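Local coordinates for protein cellobiose 2-epimerase (Spirochaeta thermophila DSM 6192, PDB 5ZIG) that probably catalyses the reversible epimerization of cellobiose to 4-O-beta-D-glucopyranosyl-D-mannose, at residues L142-E153 with Y201-R212. Sequence-based numbering, arbitrary orientation.
Sequences LTLAWETFDLLE and YSTLFRTTKEPR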
loop_
_atom_site.group_PDB
_atom_site.type_symbol
_atom_site.label_atom_id
_atom_site.label_comp_id
_atom_site.label_asym_id
_atom_site.label_seq_id
_atom_site.Cartn_x
_atom_site.Cartn_y
_atom_site.Cartn_z
ATOM N N LEU A 142 -13.792 2.528 -14.649
ATOM C CA LEU A 142 -12.691 1.972 -15.433
ATOM C C LEU A 142 -12.213 2.962 -16.494
ATOM O O LEU A 142 -11.007 3.083 -16.738
ATOM C CB LEU A 142 -13.099 0.639 -16.077
ATOM C CG LEU A 142 -11.952 -0.219 -16.644
ATOM C CD1 LEU A 142 -11.069 -0.762 -15.526
ATOM C CD2 LEU A 142 -12.488 -1.353 -17.496
ATOM N N THR A 143 -13.132 3.693 -17.121
ATOM C CA THR A 143 -12.699 4.705 -18.083
ATOM C C THR A 143 -11.821 5.758 -17.411
ATOM O O THR A 143 -10.795 6.172 -17.969
ATOM C CB THR A 143 -13.915 5.330 -18.759
ATOM O OG1 THR A 143 -14.577 4.314 -19.527
ATOM C CG2 THR A 143 -13.495 6.456 -19.692
ATOM N N LEU A 144 -12.169 6.149 -16.179
ATOM C CA LEU A 144 -11.345 7.117 -15.466
ATOM C C LEU A 144 -9.985 6.534 -15.102
ATOM O O LEU A 144 -8.966 7.231 -15.173
ATOM C CB LEU A 144 -12.079 7.616 -14.225
ATOM C CG LEU A 144 -13.058 8.741 -14.571
ATOM C CD1 LEU A 144 -14.074 8.938 -13.466
ATOM C CD2 LEU A 144 -12.276 10.014 -14.800
ATOM N N ALA A 145 -9.936 5.273 -14.696
ATOM C CA ALA A 145 -8.633 4.672 -14.434
ATOM C C ALA A 145 -7.778 4.683 -15.698
ATOM O O ALA A 145 -6.564 4.900 -15.636
ATOM C CB ALA A 145 -8.805 3.253 -13.891
ATOM N N TRP A 146 -8.409 4.502 -16.859
ATOM C CA TRP A 146 -7.669 4.461 -18.122
ATOM C C TRP A 146 -7.155 5.838 -18.513
ATOM O O TRP A 146 -6.029 5.969 -19.019
ATOM C CB TRP A 146 -8.560 3.904 -19.226
ATOM C CG TRP A 146 -8.557 2.421 -19.318
ATOM C CD1 TRP A 146 -9.647 1.597 -19.305
ATOM C CD2 TRP A 146 -7.413 1.569 -19.436
ATOM N NE1 TRP A 146 -9.252 0.283 -19.418
ATOM C CE2 TRP A 146 -7.884 0.241 -19.497
ATOM C CE3 TRP A 146 -6.034 1.797 -19.498
ATOM C CZ2 TRP A 146 -7.033 -0.837 -19.623
ATOM C CZ3 TRP A 146 -5.196 0.721 -19.625
ATOM C CH2 TRP A 146 -5.696 -0.578 -19.684
ATOM N N GLU A 147 -7.980 6.872 -18.305
ATOM C CA GLU A 147 -7.532 8.241 -18.522
ATOM C C GLU A 147 -6.321 8.565 -17.657
ATOM O O GLU A 147 -5.361 9.191 -18.117
ATOM C CB GLU A 147 -8.677 9.211 -18.216
ATOM C CG GLU A 147 -8.442 10.662 -18.670
ATOM C CD GLU A 147 -9.545 11.604 -18.217
ATOM O OE1 GLU A 147 -9.830 11.697 -17.001
ATOM O OE2 GLU A 147 -10.154 12.243 -19.089
ATOM N N THR A 148 -6.343 8.142 -16.393
ATOM C CA THR A 148 -5.258 8.485 -15.483
ATOM C C THR A 148 -3.979 7.726 -15.837
ATOM O O THR A 148 -2.892 8.319 -15.871
ATOM C CB THR A 148 -5.704 8.200 -14.034
ATOM O OG1 THR A 148 -7.038 8.708 -13.833
ATOM C CG2 THR A 148 -4.765 8.840 -13.034
ATOM N N PHE A 149 -4.100 6.408 -16.076
ATOM C CA PHE A 149 -3.007 5.620 -16.663
ATOM C C PHE A 149 -2.383 6.343 -17.855
ATOM O O PHE A 149 -1.160 6.502 -17.939
ATOM C CB PHE A 149 -3.548 4.257 -17.104
ATOM C CG PHE A 149 -2.541 3.381 -17.832
ATOM C CD1 PHE A 149 -1.553 2.686 -17.135
ATOM C CD2 PHE A 149 -2.574 3.276 -19.212
ATOM C CE1 PHE A 149 -0.640 1.860 -17.804
ATOM C CE2 PHE A 149 -1.653 2.461 -19.891
ATOM C CZ PHE A 149 -0.690 1.749 -19.180
ATOM N N ASP A 150 -3.221 6.808 -18.785
ATOM C CA ASP A 150 -2.681 7.480 -19.967
ATOM C C ASP A 150 -1.861 8.698 -19.577
ATOM O O ASP A 150 -0.836 8.983 -20.207
ATOM C CB ASP A 150 -3.809 7.863 -20.927
ATOM C CG ASP A 150 -4.242 6.695 -21.787
ATOM O OD1 ASP A 150 -3.475 5.709 -21.849
ATOM O OD2 ASP A 150 -5.340 6.750 -22.387
ATOM N N LEU A 151 -2.272 9.408 -18.515
ATOM C CA LEU A 151 -1.512 10.584 -18.088
ATOM C C LEU A 151 -0.184 10.175 -17.477
ATOM O O LEU A 151 0.855 10.799 -17.742
ATOM C CB LEU A 151 -2.309 11.402 -17.075
ATOM C CG LEU A 151 -3.454 12.294 -17.550
ATOM C CD1 LEU A 151 -4.197 12.823 -16.330
ATOM C CD2 LEU A 151 -2.936 13.438 -18.424
ATOM N N LEU A 152 -0.224 9.165 -16.597
ATOM C CA LEU A 152 0.987 8.615 -16.008
ATOM C C LEU A 152 2.001 8.209 -17.076
ATOM O O LEU A 152 3.209 8.425 -16.913
ATOM C CB LEU A 152 0.628 7.421 -15.121
ATOM C CG LEU A 152 0.179 7.647 -13.676
ATOM C CD1 LEU A 152 -0.651 8.921 -13.500
ATOM C CD2 LEU A 152 -0.592 6.436 -13.170
ATOM N N GLU A 153 1.532 7.608 -18.174
ATOM C CA GLU A 153 2.457 7.216 -19.223
ATOM C C GLU A 153 2.813 8.415 -20.095
ATOM O O GLU A 153 3.992 8.669 -20.363
ATOM C CB GLU A 153 1.860 6.076 -20.058
ATOM C CG GLU A 153 1.542 4.807 -19.246
ATOM C CD GLU A 153 2.771 4.196 -18.614
ATOM O OE1 GLU A 153 3.704 3.797 -19.354
ATOM O OE2 GLU A 153 2.804 4.133 -17.360
ATOM N N TYR A 201 -0.652 -0.907 -11.320
ATOM C CA TYR A 201 -0.662 -1.482 -12.665
ATOM C C TYR A 201 -0.918 -2.980 -12.622
ATOM O O TYR A 201 -1.683 -3.496 -13.444
ATOM C CB TYR A 201 0.650 -1.182 -13.383
ATOM C CG TYR A 201 0.771 0.256 -13.865
ATOM C CD1 TYR A 201 -0.185 1.210 -13.524
ATOM C CD2 TYR A 201 1.824 0.651 -14.669
ATOM C CE1 TYR A 201 -0.080 2.529 -13.965
ATOM C CE2 TYR A 201 1.949 1.993 -15.118
ATOM C CZ TYR A 201 0.985 2.914 -14.766
ATOM O OH TYR A 201 1.073 4.231 -15.210
ATOM N N SER A 202 -0.284 -3.694 -11.683
ATOM C CA SER A 202 -0.614 -5.110 -11.484
ATOM C C SER A 202 -2.123 -5.316 -11.417
ATOM O O SER A 202 -2.671 -6.204 -12.081
ATOM C CB SER A 202 0.055 -5.656 -10.216
ATOM O OG SER A 202 1.468 -5.745 -10.362
ATOM N N THR A 203 -2.816 -4.466 -10.658
ATOM C CA THR A 203 -4.261 -4.595 -10.483
ATOM C C THR A 203 -5.027 -4.135 -11.729
ATOM O O THR A 203 -6.037 -4.750 -12.098
ATOM C CB THR A 203 -4.689 -3.821 -9.214
ATOM O OG1 THR A 203 -4.263 -4.543 -8.050
ATOM C CG2 THR A 203 -6.208 -3.624 -9.132
ATOM N N LEU A 204 -4.571 -3.067 -12.395
ATOM C CA LEU A 204 -5.209 -2.673 -13.655
ATOM C C LEU A 204 -5.029 -3.761 -14.708
ATOM O O LEU A 204 -5.957 -4.061 -15.468
ATOM C CB LEU A 204 -4.651 -1.324 -14.143
ATOM C CG LEU A 204 -5.267 -0.743 -15.430
ATOM C CD1 LEU A 204 -6.773 -0.480 -15.265
ATOM C CD2 LEU A 204 -4.536 0.504 -15.935
ATOM N N PHE A 205 -3.860 -4.402 -14.729
ATOM C CA PHE A 205 -3.633 -5.515 -15.653
ATOM C C PHE A 205 -4.463 -6.743 -15.280
ATOM O O PHE A 205 -4.996 -7.427 -16.162
ATOM C CB PHE A 205 -2.148 -5.877 -15.694
ATOM C CG PHE A 205 -1.826 -7.024 -16.615
ATOM C CD1 PHE A 205 -1.816 -6.846 -17.987
ATOM C CD2 PHE A 205 -1.535 -8.284 -16.101
ATOM C CE1 PHE A 205 -1.520 -7.894 -18.831
ATOM C CE2 PHE A 205 -1.238 -9.338 -16.934
ATOM C CZ PHE A 205 -1.228 -9.145 -18.302
ATOM N N ARG A 206 -4.558 -7.057 -13.984
ATOM C CA ARG A 206 -5.428 -8.151 -13.568
ATOM C C ARG A 206 -6.862 -7.901 -14.008
ATOM O O ARG A 206 -7.560 -8.821 -14.448
ATOM C CB ARG A 206 -5.375 -8.339 -12.052
ATOM C CG ARG A 206 -6.352 -9.420 -11.576
ATOM C CD ARG A 206 -6.289 -9.652 -10.045
ATOM N NE ARG A 206 -5.167 -10.512 -9.702
ATOM C CZ ARG A 206 -4.019 -10.086 -9.198
ATOM N NH1 ARG A 206 -3.837 -8.792 -8.956
ATOM N NH2 ARG A 206 -3.056 -10.961 -8.925
ATOM N N THR A 207 -7.321 -6.653 -13.900
ATOM C CA THR A 207 -8.703 -6.306 -14.213
ATOM C C THR A 207 -8.970 -6.326 -15.722
ATOM O O THR A 207 -10.079 -6.663 -16.146
ATOM C CB THR A 207 -9.020 -4.915 -13.619
ATOM O OG1 THR A 207 -8.593 -4.853 -12.240
ATOM C CG2 THR A 207 -10.512 -4.555 -13.728
ATOM N N THR A 208 -7.973 -5.993 -16.554
ATOM C CA THR A 208 -8.210 -5.780 -17.983
ATOM C C THR A 208 -7.343 -6.611 -18.927
ATOM O O THR A 208 -7.727 -6.770 -20.088
ATOM C CB THR A 208 -8.000 -4.300 -18.359
ATOM O OG1 THR A 208 -6.612 -3.973 -18.212
ATOM C CG2 THR A 208 -8.834 -3.363 -17.498
ATOM N N LYS A 209 -6.179 -7.096 -18.496
ATOM C CA LYS A 209 -5.274 -7.860 -19.359
ATOM C C LYS A 209 -4.854 -7.057 -20.584
ATOM O O LYS A 209 -4.548 -7.618 -21.644
ATOM C CB LYS A 209 -5.894 -9.198 -19.788
ATOM C CG LYS A 209 -5.701 -10.332 -18.788
ATOM C CD LYS A 209 -6.676 -10.227 -17.627
ATOM C CE LYS A 209 -8.119 -10.100 -18.122
ATOM N NZ LYS A 209 -9.129 -10.084 -17.013
ATOM N N GLU A 210 -4.853 -5.740 -20.450
ATOM C CA GLU A 210 -4.417 -4.898 -21.545
ATOM C C GLU A 210 -2.896 -4.992 -21.634
ATOM O O GLU A 210 -2.213 -4.822 -20.617
ATOM C CB GLU A 210 -4.906 -3.466 -21.335
ATOM C CG GLU A 210 -4.356 -2.414 -22.307
ATOM C CD GLU A 210 -4.496 -2.805 -23.768
ATOM O OE1 GLU A 210 -5.625 -3.156 -24.192
ATOM O OE2 GLU A 210 -3.469 -2.760 -24.484
ATOM N N PRO A 211 -2.341 -5.365 -22.792
ATOM C CA PRO A 211 -0.879 -5.537 -22.890
ATOM C C PRO A 211 -0.075 -4.264 -22.625
ATOM O O PRO A 211 1.109 -4.360 -22.262
ATOM C CB PRO A 211 -0.681 -6.029 -24.336
ATOM C CG PRO A 211 -1.978 -6.687 -24.691
ATOM C CD PRO A 211 -3.046 -5.883 -23.977
ATOM N N ARG A 212 -0.661 -3.078 -22.804
ATOM C CA ARG A 212 0.098 -1.856 -22.545
ATOM C C ARG A 212 0.405 -1.721 -21.058
ATOM O O ARG A 212 1.484 -1.258 -20.675
ATOM C CB ARG A 212 -0.663 -0.638 -23.067
ATOM C CG ARG A 212 -0.760 -0.600 -24.584
ATOM C CD ARG A 212 -0.809 0.816 -25.128
ATOM N NE ARG A 212 0.014 1.737 -24.347
ATOM C CZ ARG A 212 -0.473 2.670 -23.531
ATOM N NH1 ARG A 212 -1.786 2.807 -23.381
ATOM N NH2 ARG A 212 0.354 3.463 -22.859
HETATM O O HOH W 1 3.341 2.948 -21.932
#
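Phe149 turns its edge to one face of Tyr201. This is a T-shaped pair, with centroids 5.0 Å apart and planes at 64°. Phe149 has CG anti to the backbone N (chi1 175°), which carries the ring across to helix 191-208. The phenol continues past it to helix 139-156, where Tyr201 OH donates to Glu153 OE2 at 2.8 Å. It meets the anti lone pair of that oxygen. Tyr164 OH also bonds to Glu153 OE2, so two tyrosines grip one carboxylate oxygen. Leu152 CD2 lies at the edge of the Tyr201 ring. A phenylalanine in place of Tyr201 would probably leave Glu153 OE2 without this cross-helix bond, with Tyr164 as its remaining phenol partner.

Helices 139-156 and 191-208 belong to the (α/α)6 barrel of this epimerase family. Their local axes run at 133°, nearer antiparallel than parallel, and approach to 12.0 Å. Trp146, Phe149, Tyr201 and Leu204 lie between them.

Leu204 CD2 sits over one face of the Trp146 indole in a CH-pi contact, 4.1 Å from the centroid of the six-membered ring. The same methyl touches Phe149 CD1. Glu210 CB meets the indole at its edge, 3.4 Å from Trp146 CH2. Glu210 also N-caps helix 211-228, its OE2 accepting from Arg212 N. Leu142 CD1 packs on Thr208 CG2.

The Arg212 chain folds back, bringing NH1 to the edge of Phe149, 3.5 Å from Phe149 CE2, with the guanidinium and ring planes 56° apart. A long salt bridge joins Arg212 NH1 to Asp150 OD1 at 3.7 Å. One water links Arg212 NH2 to Glu153 OE1.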